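Local coordinates for septation protein imp2 (Schizosaccharomyces pombe, PDB 5C1F) that anchors cytoskeletal proteins to phospholipid membranes through its F-BAR domain and is required for normal septation, taking part in disassembly of the medial ring, at residues L66-M78 with N250-F263. Numbering follows the deposited sequence.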
# COMPACT_ATOMS: atom_id res chain seq x y z
N LEU A 66 -23.74 -4.97 17.57
CA LEU A 66 -23.57 -5.56 18.89
C LEU A 66 -22.71 -4.69 19.81
O LEU A 66 -22.83 -4.76 21.04
CB LEU A 66 -22.96 -6.96 18.77
CG LEU A 66 -23.83 -8.01 18.08
CD1 LEU A 66 -23.06 -9.29 17.87
CD2 LEU A 66 -25.09 -8.27 18.89
N GLU A 67 -21.83 -3.88 19.23
CA GLU A 67 -21.00 -2.99 20.03
C GLU A 67 -21.80 -1.76 20.44
O GLU A 67 -22.77 -1.40 19.77
CB GLU A 67 -19.74 -2.59 19.26
CG GLU A 67 -18.63 -2.01 20.14
CD GLU A 67 -18.26 -2.93 21.29
OE1 GLU A 67 -17.35 -3.77 21.11
OE2 GLU A 67 -18.88 -2.81 22.37
N THR A 68 -21.42 -1.15 21.55
CA THR A 68 -22.15 0.01 22.08
C THR A 68 -21.21 1.13 22.50
O THR A 68 -19.99 0.95 22.52
CB THR A 68 -23.02 -0.38 23.31
OG1 THR A 68 -22.17 -0.70 24.42
CG2 THR A 68 -23.92 -1.57 23.00
N GLY A 69 -21.77 2.29 22.82
CA GLY A 69 -21.03 3.38 23.42
C GLY A 69 -19.97 4.02 22.53
O GLY A 69 -20.08 4.00 21.31
N CYS A 70 -18.94 4.58 23.16
CA CYS A 70 -17.89 5.24 22.41
C CYS A 70 -16.97 4.21 21.75
O CYS A 70 -16.27 4.53 20.78
CB CYS A 70 -17.09 6.18 23.32
SG CYS A 70 -16.11 5.40 24.63
N LEU A 71 -16.97 2.98 22.25
CA LEU A 71 -16.16 1.92 21.66
C LEU A 71 -16.68 1.59 20.26
O LEU A 71 -15.88 1.37 19.34
CB LEU A 71 -16.17 0.67 22.54
CG LEU A 71 -15.30 -0.51 22.09
CD1 LEU A 71 -13.85 -0.08 21.87
CD2 LEU A 71 -15.37 -1.64 23.11
N LYS A 72 -18.00 1.56 20.09
CA LYS A 72 -18.60 1.38 18.77
C LYS A 72 -18.23 2.55 17.86
O LYS A 72 -17.94 2.35 16.68
CB LYS A 72 -20.12 1.25 18.88
CG LYS A 72 -20.80 0.97 17.54
CD LYS A 72 -22.32 1.00 17.67
CE LYS A 72 -23.00 0.74 16.32
NZ LYS A 72 -24.49 0.68 16.43
N GLU A 73 -18.22 3.75 18.41
CA GLU A 73 -17.85 4.94 17.65
C GLU A 73 -16.41 4.86 17.18
O GLU A 73 -16.09 5.23 16.05
CB GLU A 73 -18.07 6.21 18.48
CG GLU A 73 -19.54 6.53 18.73
CD GLU A 73 -19.73 7.78 19.58
OE1 GLU A 73 -18.74 8.29 20.14
OE2 GLU A 73 -20.89 8.25 19.67
N SER A 74 -15.54 4.38 18.06
CA SER A 74 -14.12 4.24 17.73
C SER A 74 -13.90 3.30 16.56
O SER A 74 -13.07 3.56 15.69
CB SER A 74 -13.34 3.75 18.95
OG SER A 74 -13.35 4.73 19.98
N VAL A 75 -14.65 2.20 16.52
CA VAL A 75 -14.56 1.27 15.41
C VAL A 75 -15.04 1.96 14.13
O VAL A 75 -14.48 1.76 13.05
CB VAL A 75 -15.38 -0.01 15.66
CG1 VAL A 75 -15.30 -0.94 14.47
CG2 VAL A 75 -14.88 -0.71 16.92
N GLN A 76 -16.07 2.78 14.26
CA GLN A 76 -16.58 3.51 13.10
C GLN A 76 -15.58 4.56 12.63
O GLN A 76 -15.33 4.70 11.44
CB GLN A 76 -17.92 4.16 13.43
CG GLN A 76 -19.04 3.14 13.56
CD GLN A 76 -20.38 3.78 13.85
OE1 GLN A 76 -20.46 4.96 14.18
NE2 GLN A 76 -21.44 2.99 13.73
N VAL A 77 -15.00 5.30 13.58
CA VAL A 77 -13.97 6.28 13.28
C VAL A 77 -12.76 5.60 12.64
O VAL A 77 -12.20 6.10 11.66
CB VAL A 77 -13.54 7.04 14.54
CG1 VAL A 77 -12.23 7.79 14.31
CG2 VAL A 77 -14.64 8.00 14.98
N MET A 78 -12.39 4.45 13.18
CA MET A 78 -11.26 3.69 12.64
C MET A 78 -11.53 3.25 11.20
O MET A 78 -10.65 3.33 10.35
CB MET A 78 -10.98 2.47 13.53
CG MET A 78 -9.71 1.72 13.19
SD MET A 78 -9.99 0.37 12.05
CE MET A 78 -11.05 -0.68 13.04
N ASN A 250 -9.51 9.99 19.06
CA ASN A 250 -10.84 9.47 19.35
C ASN A 250 -10.80 8.42 20.45
O ASN A 250 -11.67 8.39 21.33
CB ASN A 250 -11.46 8.89 18.09
CG ASN A 250 -12.87 8.37 18.32
OD1 ASN A 250 -13.08 7.18 18.51
ND2 ASN A 250 -13.84 9.28 18.31
N LEU A 251 -9.78 7.57 20.41
CA LEU A 251 -9.60 6.54 21.43
C LEU A 251 -9.30 7.15 22.79
O LEU A 251 -9.80 6.68 23.82
CB LEU A 251 -8.49 5.58 21.01
CG LEU A 251 -8.81 4.66 19.83
CD1 LEU A 251 -7.56 3.97 19.29
CD2 LEU A 251 -9.85 3.62 20.22
N GLU A 252 -8.48 8.20 22.81
CA GLU A 252 -8.17 8.92 24.04
C GLU A 252 -9.42 9.45 24.74
O GLU A 252 -9.48 9.50 25.97
CB GLU A 252 -7.22 10.08 23.76
CG GLU A 252 -5.78 9.68 23.51
CD GLU A 252 -4.88 10.88 23.24
OE1 GLU A 252 -5.41 12.00 23.05
OE2 GLU A 252 -3.64 10.71 23.21
N GLN A 253 -10.41 9.85 23.95
CA GLN A 253 -11.63 10.43 24.50
C GLN A 253 -12.70 9.39 24.82
O GLN A 253 -13.78 9.72 25.29
CB GLN A 253 -12.20 11.46 23.52
CG GLN A 253 -11.33 12.70 23.35
CD GLN A 253 -11.13 13.44 24.66
OE1 GLN A 253 -10.00 13.66 25.10
NE2 GLN A 253 -12.23 13.84 25.29
N CYS A 254 -12.38 8.12 24.56
CA CYS A 254 -13.33 7.04 24.80
C CYS A 254 -13.18 6.47 26.21
O CYS A 254 -12.26 5.70 26.48
CB CYS A 254 -13.16 5.94 23.75
SG CYS A 254 -14.38 4.62 23.87
N SER A 255 -14.09 6.85 27.10
CA SER A 255 -14.05 6.39 28.48
C SER A 255 -14.71 5.03 28.63
O SER A 255 -15.88 4.85 28.30
CB SER A 255 -14.74 7.41 29.40
OG SER A 255 -14.89 6.89 30.71
N VAL A 256 -13.95 4.06 29.15
CA VAL A 256 -14.49 2.73 29.38
C VAL A 256 -15.57 2.77 30.46
O VAL A 256 -16.63 2.17 30.30
CB VAL A 256 -13.37 1.73 29.77
CG1 VAL A 256 -13.97 0.44 30.32
CG2 VAL A 256 -12.48 1.43 28.56
N SER A 257 -15.30 3.48 31.55
CA SER A 257 -16.26 3.57 32.65
C SER A 257 -17.57 4.22 32.21
O SER A 257 -18.65 3.81 32.65
CB SER A 257 -15.66 4.35 33.82
OG SER A 257 -15.24 5.64 33.43
N GLN A 258 -17.49 5.21 31.33
CA GLN A 258 -18.70 5.85 30.81
C GLN A 258 -19.47 4.87 29.91
O GLN A 258 -20.70 4.82 29.95
CB GLN A 258 -18.36 7.13 30.05
CG GLN A 258 -19.58 7.89 29.49
CD GLN A 258 -20.52 8.39 30.58
OE1 GLN A 258 -20.10 8.65 31.71
NE2 GLN A 258 -21.80 8.54 30.24
N ASP A 259 -18.74 4.10 29.12
CA ASP A 259 -19.33 3.08 28.26
C ASP A 259 -20.05 2.00 29.07
O ASP A 259 -21.13 1.54 28.68
CB ASP A 259 -18.26 2.43 27.38
CG ASP A 259 -18.27 2.97 25.96
OD1 ASP A 259 -18.89 4.03 25.72
OD2 ASP A 259 -17.66 2.32 25.08
N VAL A 260 -19.46 1.59 30.19
CA VAL A 260 -20.05 0.55 31.02
C VAL A 260 -21.33 1.07 31.67
O VAL A 260 -22.34 0.36 31.75
CB VAL A 260 -19.07 0.05 32.09
CG1 VAL A 260 -19.76 -0.90 33.06
CG2 VAL A 260 -17.88 -0.65 31.44
N LEU A 261 -21.29 2.32 32.12
CA LEU A 261 -22.47 2.99 32.66
C LEU A 261 -23.61 3.01 31.64
O LEU A 261 -24.73 2.62 31.95
CB LEU A 261 -22.10 4.43 33.08
CG LEU A 261 -23.10 5.28 33.87
CD1 LEU A 261 -22.34 6.26 34.75
CD2 LEU A 261 -24.06 6.03 32.96
N GLU A 262 -23.31 3.46 30.42
CA GLU A 262 -24.32 3.53 29.37
C GLU A 262 -24.79 2.14 28.95
O GLU A 262 -25.95 1.96 28.57
CB GLU A 262 -23.79 4.29 28.17
CG GLU A 262 -23.45 5.74 28.45
CD GLU A 262 -22.99 6.47 27.21
OE1 GLU A 262 -22.94 5.84 26.13
OE2 GLU A 262 -22.67 7.68 27.30
N PHE A 263 -23.89 1.17 29.01
CA PHE A 263 -24.24 -0.21 28.71
C PHE A 263 -25.27 -0.69 29.72
O PHE A 263 -26.27 -1.30 29.35
CB PHE A 263 -22.99 -1.10 28.74
CG PHE A 263 -23.28 -2.56 28.52
CD1 PHE A 263 -23.37 -3.07 27.23
CD2 PHE A 263 -23.45 -3.42 29.59
CE1 PHE A 263 -23.63 -4.41 27.02
CE2 PHE A 263 -23.71 -4.76 29.38
CZ PHE A 263 -23.80 -5.26 28.10
O HOH W 1 -21.89 1.32 25.82
O HOH W 2 -15.50 7.37 20.40
O HOH W 3 -17.12 9.69 18.51
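Cys70 and Cys254 are joined by a disulfide, SG to SG 2.0 Å, whose chi3 of 83° is close to the relaxed right angle. Cys70 SG, set between its own backbone N and carbonyl carbon (chi1 67°), meets a Cys254 SG that stands anti to its backbone N. Beside it, Asp259 can be followed outward. Its CB points toward the start of helix 69-78; CG lies 3.3 Å from Cys70 N, with Cys70 SG just beyond; then the carboxylate forks. OD1 accepts from Cys70 N at 2.6 Å, nearly straight at 163°, and OD2 accepts from Leu71 N at 3.0 Å, more bent. Both oxygens use their syn lone pairs, and the two bonds together fix the rotation of the carboxylate; OD2 also meets Arg219 of the second subunit in a salt bridge. Shortened to alanine, this position would probably leave the amides of Cys70 and Leu71 without their side-chain acceptor and Arg219 of the second subunit without this anionic mate. Gly69 fits closely alongside, its CA 3.2 Å from Asp259 OD1, where a CB would clash. Farther along the helix, Ser74 OG lies 2.9 Å from Asn250 OD1 and also near Cys70 O, so its single proton has two candidate acceptors. Val77 CG2 packs against Asn250 ND2 at 3.7 Å. The disulfide thus ties the first turn of helix 69-155 to the linker between helix 162-252 and helix 256-267, about 48 Å from contact centre to chain centre, in the elongated, dimeric helical bundle of the F-BAR domain.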